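Local coordinates for protein Amuc_1102 (Akkermansia muciniphila, PDB 7DSZ) that is of unknown function but adopts an immunoglobulin-like fold related to archaeal type IV pilus proteins, and is probably a pilus-associated component, at residues Y114-P117 with S118-K121; L177-K180 with D181-P184. All coordinates share one frame; numbering follows the deposited sequence.

Contact 1. Residues Y114-P117 with S118-K121; sequences YLSP and SSVK
S116 and S119 meet where strand 109-115 gives way to helix 117-124. S116 is the N-cap: its OG accepts the backbone N-H of S119, S119 N to S116 OG being 3.1 Å with an N-H...O angle of 164°. That hydroxyl stands between the backbone N and carbonyl carbon of its own residue (chi1 69°), which turns it toward the open first turn of the helix. Behind the cap the helical backbone bonds take over, V120 N to S116 O at 3.0 Å and K121 N to P117 O at 2.9 Å. P117, in the first helical position, has no N-H that would need an acceptor. The N-H of S116 itself donates to water 1, with S116 N 3.1 Å from the water oxygen, and the same water lies 2.7 Å from S119 OG, so water 1 stands where the reciprocal bond of a capping box would lie. The hydroxyls also work outward: S116 OG bonds to E195 OE1 of the second subunit, while S118 OG and S119 OG both bond to N102 ND2 of that subunit. On the apolar side L115 CB packs against V120 CG2 at 4.2 Å, V120 resting in turn on A52 of strand 50-63. With an alanine at S116, the S119 amide would probably lose its capping acceptor and E195 of the second subunit its hydroxyl mate. The chemistry thus implies a double use: S116 caps the helix start and, with S118 and S119, gives hydroxyls to the subunit interface.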
ATOM      1  N   TYR C 114       2.566 -14.982   0.807  1.00 16.45           N
ATOM      2  CA  TYR C 114       2.185 -15.280  -0.568  1.00 15.03           C
ATOM      3  C   TYR C 114       3.361 -15.111  -1.520  1.00 16.72           C
ATOM      4  O   TYR C 114       4.232 -14.267  -1.310  1.00 18.48           O
ATOM      5  CB  TYR C 114       1.042 -14.356  -1.057  1.00 14.35           C
ATOM      6  CG  TYR C 114      -0.161 -14.385  -0.121  1.00 13.60           C
ATOM      7  CD1 TYR C 114      -0.122 -13.736   1.108  1.00 15.72           C
ATOM      8  CD2 TYR C 114      -1.315 -15.089  -0.462  1.00 17.31           C
ATOM      9  CE1 TYR C 114      -1.184 -13.794   1.983  1.00 16.48           C
ATOM     10  CE2 TYR C 114      -2.411 -15.138   0.407  1.00 18.24           C
ATOM     11  CZ  TYR C 114      -2.329 -14.484   1.634  1.00 17.82           C
ATOM     12  OH  TYR C 114      -3.400 -14.522   2.526  1.00 15.78           O
ATOM     13  N   LEU C 115       3.332 -15.881  -2.608  1.00 17.35           N
ATOM     14  CA  LEU C 115       4.168 -15.619  -3.775  1.00 17.31           C
ATOM     15  C   LEU C 115       3.274 -15.337  -4.979  1.00 17.65           C
ATOM     16  O   LEU C 115       2.239 -15.987  -5.164  1.00 18.13           O
ATOM     17  CB  LEU C 115       5.104 -16.810  -4.072  1.00 17.57           C
ATOM     18  CG  LEU C 115       6.298 -16.987  -3.133  1.00 20.12           C
ATOM     19  CD1 LEU C 115       6.989 -18.336  -3.453  1.00 18.18           C
ATOM     20  CD2 LEU C 115       7.307 -15.797  -3.184  1.00 17.05           C
ATOM     21  N   SER C 116       3.671 -14.363  -5.802  1.00 15.01           N
ATOM     22  CA  SER C 116       2.881 -13.972  -6.954  1.00 16.31           C
ATOM     23  C   SER C 116       2.883 -15.070  -8.019  1.00 17.58           C
ATOM     24  O   SER C 116       3.740 -15.960  -8.009  1.00 18.91           O
ATOM     25  CB  SER C 116       3.451 -12.694  -7.568  1.00 17.92           C
ATOM     26  OG  SER C 116       4.717 -12.991  -8.150  1.00 17.48           O
ATOM     27  N   PRO C 117       1.951 -15.005  -8.972  1.00 17.58           N
ATOM     28  CA  PRO C 117       2.004 -15.965 -10.091  1.00 17.81           C
ATOM     29  C   PRO C 117       3.318 -15.918 -10.851  1.00 20.80           C
ATOM     30  O   PRO C 117       3.821 -16.969 -11.260  1.00 22.29           O
ATOM     31  CB  PRO C 117       0.817 -15.549 -10.965  1.00 24.42           C
ATOM     32  CG  PRO C 117      -0.155 -14.911  -9.993  1.00 22.38           C
ATOM     33  CD  PRO C 117       0.738 -14.159  -9.025  1.00 18.11           C
ATOM     34  N   SER C 118       3.917 -14.738 -11.020  1.00 18.88           N
ATOM     35  CA  SER C 118       5.170 -14.697 -11.775  1.00 19.67           C
ATOM     36  C   SER C 118       6.327 -15.293 -10.982  1.00 21.77           C
ATOM     37  O   SER C 118       7.205 -15.940 -11.564  1.00 19.86           O
ATOM     38  CB  SER C 118       5.477 -13.259 -12.219  1.00 20.09           C
ATOM     39  OG  SER C 118       5.817 -12.414 -11.131  1.00 20.37           O
ATOM     40  N   SER C 119       6.335 -15.130  -9.653  1.00 16.51           N
ATOM     41  CA  SER C 119       7.331 -15.824  -8.843  1.00 16.05           C
ATOM     42  C   SER C 119       7.178 -17.340  -8.975  1.00 20.50           C
ATOM     43  O   SER C 119       8.173 -18.064  -9.106  1.00 18.93           O
ATOM     44  CB  SER C 119       7.218 -15.402  -7.374  1.00 18.95           C
ATOM     45  OG  SER C 119       7.829 -14.145  -7.122  1.00 18.84           O
ATOM     46  N   VAL C 120       5.938 -17.841  -8.939  1.00 19.89           N
ATOM     47  CA  VAL C 120       5.720 -19.290  -9.029  1.00 20.09           C
ATOM     48  C   VAL C 120       6.135 -19.811 -10.400  1.00 20.09           C
ATOM     49  O   VAL C 120       6.803 -20.850 -10.511  1.00 22.11           O
ATOM     50  CB  VAL C 120       4.254 -19.637  -8.717  1.00 20.27           C
ATOM     51  CG1 VAL C 120       3.982 -21.126  -8.975  1.00 23.05           C
ATOM     52  CG2 VAL C 120       3.927 -19.250  -7.277  1.00 17.87           C
ATOM     53  N   LYS C 121       5.747 -19.102 -11.458  1.00 19.24           N
ATOM     54  CA  LYS C 121       6.093 -19.545 -12.806  1.00 22.70           C
ATOM     55  C   LYS C 121       7.598 -19.495 -13.024  1.00 26.62           C
ATOM     56  O   LYS C 121       8.173 -20.397 -13.648  1.00 23.79           O
ATOM     57  CB  LYS C 121       5.366 -18.695 -13.849  1.00 24.51           C
ATOM     58  CG  LYS C 121       5.701 -19.109 -15.293  1.00 29.56           C
ATOM     59  CD  LYS C 121       4.785 -18.454 -16.312  1.00 30.48           C
ATOM     60  CE  LYS C 121       5.055 -19.031 -17.703  1.00 45.77           C
ATOM     61  NZ  LYS C 121       4.406 -18.235 -18.777  1.00 47.39           N
TER
HETATM   62  O   HOH W   1       6.239 -12.663  -5.457  1.00 17.40           O

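Contact 2. Residues L177-K180 with D181-P184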
ATOM      1  N   LEU C 177       8.336 -12.474  -1.043  1.00 18.58           N
ATOM      2  CA  LEU C 177       7.218 -12.948  -0.249  1.00 19.26           C
ATOM      3  C   LEU C 177       6.372 -11.758   0.151  1.00 20.05           C
ATOM      4  O   LEU C 177       6.902 -10.726   0.567  1.00 21.57           O
ATOM      5  CB  LEU C 177       7.727 -13.650   1.001  1.00 20.54           C
ATOM      6  CG  LEU C 177       8.147 -15.098   0.814  1.00 23.51           C
ATOM      7  CD1 LEU C 177       8.766 -15.600   2.119  1.00 22.35           C
ATOM      8  CD2 LEU C 177       6.917 -15.906   0.416  1.00 21.04           C
ATOM      9  N   LEU C 178       5.056 -11.898   0.031  1.00 17.34           N
ATOM     10  CA  LEU C 178       4.153 -10.785   0.249  1.00 16.51           C
ATOM     11  C   LEU C 178       3.232 -11.095   1.420  1.00 18.95           C
ATOM     12  O   LEU C 178       2.853 -12.247   1.629  1.00 16.71           O
ATOM     13  CB  LEU C 178       3.321 -10.536  -0.986  1.00 14.19           C
ATOM     14  CG  LEU C 178       4.173 -10.289  -2.239  1.00 18.10           C
ATOM     15  CD1 LEU C 178       3.296 -10.366  -3.485  1.00 20.48           C
ATOM     16  CD2 LEU C 178       4.790  -8.919  -2.126  1.00 22.33           C
ATOM     17  N   ASN C 179       2.882 -10.063   2.175  1.00 16.21           N
ATOM     18  CA  ASN C 179       1.821 -10.260   3.156  1.00 15.67           C
ATOM     19  C   ASN C 179       0.476 -10.052   2.461  1.00 15.21           C
ATOM     20  O   ASN C 179       0.395  -9.608   1.308  1.00 16.89           O
ATOM     21  CB  ASN C 179       2.039  -9.370   4.406  1.00 14.58           C
ATOM     22  CG  ASN C 179       1.694  -7.877   4.187  1.00 16.24           C
ATOM     23  OD1 ASN C 179       0.736  -7.529   3.527  1.00 17.28           O
ATOM     24  ND2 ASN C 179       2.482  -6.998   4.807  1.00 17.78           N
ATOM     25  N   LYS C 180      -0.600 -10.419   3.168  1.00 12.96           N
ATOM     26  CA  LYS C 180      -1.916 -10.451   2.548  1.00 14.97           C
ATOM     27  C   LYS C 180      -2.336  -9.085   2.025  1.00 16.40           C
ATOM     28  O   LYS C 180      -2.983  -8.992   0.974  1.00 16.01           O
ATOM     29  CB  LYS C 180      -2.939 -10.990   3.569  1.00 14.35           C
ATOM     30  CG  LYS C 180      -4.361 -11.048   3.061  1.00 16.86           C
ATOM     31  CD  LYS C 180      -5.210 -11.893   4.035  1.00 18.97           C
ATOM     32  CE  LYS C 180      -6.674 -11.960   3.607  1.00 18.65           C
ATOM     33  NZ  LYS C 180      -7.382 -10.682   3.899  1.00 19.33           N
ATOM     34  N   ASP C 181      -1.979  -8.006   2.745  1.00 16.08           N
ATOM     35  CA  ASP C 181      -2.348  -6.662   2.315  1.00 18.40           C
ATOM     36  C   ASP C 181      -1.519  -6.179   1.144  1.00 21.48           C
ATOM     37  O   ASP C 181      -1.822  -5.118   0.592  1.00 21.02           O
ATOM     38  CB  ASP C 181      -2.236  -5.670   3.484  1.00 16.48           C
ATOM     39  CG  ASP C 181      -3.365  -5.851   4.500  1.00 22.29           C
ATOM     40  OD1 ASP C 181      -4.428  -6.389   4.116  1.00 24.64           O
ATOM     41  OD2 ASP C 181      -3.199  -5.462   5.672  1.00 23.08           O
ATOM     42  N   GLU C 182      -0.497  -6.939   0.752  1.00 16.65           N
ATOM     43  CA  GLU C 182       0.281  -6.683  -0.451  1.00 19.44           C
ATOM     44  C   GLU C 182      -0.152  -7.545  -1.635  1.00 22.11           C
ATOM     45  O   GLU C 182       0.600  -7.674  -2.613  1.00 22.44           O
ATOM     46  CB  GLU C 182       1.760  -6.909  -0.148  1.00 19.31           C
ATOM     47  CG  GLU C 182       2.296  -5.965   0.929  1.00 19.40           C
ATOM     48  CD  GLU C 182       3.722  -6.304   1.376  1.00 23.85           C
ATOM     49  OE1 GLU C 182       4.066  -7.498   1.548  1.00 19.03           O
ATOM     50  OE2 GLU C 182       4.509  -5.354   1.576  1.00 27.63           O
ATOM     51  N   THR C 183      -1.343  -8.125  -1.580  1.00 18.35           N
ATOM     52  CA  THR C 183      -1.881  -9.003  -2.607  1.00 17.02           C
ATOM     53  C   THR C 183      -3.314  -8.605  -2.920  1.00 21.36           C
ATOM     54  O   THR C 183      -3.948  -7.874  -2.150  1.00 17.45           O
ATOM     55  CB  THR C 183      -1.887 -10.479  -2.165  1.00 15.76           C
ATOM     56  OG1 THR C 183      -2.948 -10.669  -1.213  1.00 18.34           O
ATOM     57  CG2 THR C 183      -0.547 -10.907  -1.562  1.00 18.27           C
ATOM     58  N   PRO C 184      -3.873  -9.105  -4.027  1.00 19.22           N
ATOM     59  CA  PRO C 184      -5.304  -8.879  -4.291  1.00 20.22           C
ATOM     60  C   PRO C 184      -6.227  -9.585  -3.313  1.00 17.92           C
ATOM     61  O   PRO C 184      -7.448  -9.384  -3.388  1.00 17.84           O
ATOM     62  CB  PRO C 184      -5.501  -9.418  -5.722  1.00 23.00           C
ATOM     63  CG  PRO C 184      -4.272 -10.185  -6.051  1.00 28.05           C
ATOM     64  CD  PRO C 184      -3.168  -9.665  -5.196  1.00 21.00           C
TER
HETATM   65  O   HOH W   2      -5.171  -8.802   5.455  1.00 29.30           O
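E182 folds back on N179, its carboxylate lying over the side-chain amide with the two planes stacked and only 19° apart. From there E182 OE1 takes the backbone N-H of N179, N179 N to E182 OE1 being 2.9 Å with a nearly straight N-H...O angle of 169°; the carboxylate oxygen is met on its anti side. In the other direction N179 OD1 receives two weak bonds, from D181 N at 2.9 Å and from E182 N at 3.1 Å. A chi1 of 76° tucks the N179 amide back over its own backbone, bringing OD1 in front of both N-H groups. E182 N has a stronger acceptor in N179 O, 2.9 Å away. One residue on, K180 O is gripped twice by T183, from OG1 at 2.8 Å and from N at 3.2 Å, both from the same side of its plane, N from well above it and OG1 only tilted out of it. T183 CG2 meanwhile packs on L178 CB at 3.9 Å. Further out, K96 NZ forms a salt bridge with E182 OE1, and T183 OG1 is bonded to F185 N. K180 NZ reaches the carbonyls of F188 and S186, D181 OD1 is bonded to S186 OG, and water 2 joins the lysine to the aspartate. Reciprocal N179-E182 bonding of this kind resembles a capping box, its asparagine half weak, at the start of a short 3-10 turn that leads into a second, overlapping beta turn.

How the contacts relate
Contact 1 closes well before contact 2 opens along the chain, yet their centres lie 11 Å apart and they touch. The join is made at the end of strand 109-115, an outer strand of the three-stranded antiparallel sheet: Y114 O lies 2.8 Å from L178 N, a probable hydrogen bond, and the Y114 ring packs by CE1 on K180 CA. L115 and L177 meet through their methyl groups. The 177-184 loop, which leads from strand 169-171 to strand 195-196 of the mixed sheet, therefore runs beside the strand that feeds helix 117-124. Both contacts also touch the second subunit, so the place where this loop lies against the edge strand of the three-stranded sheet borders an assembly interface.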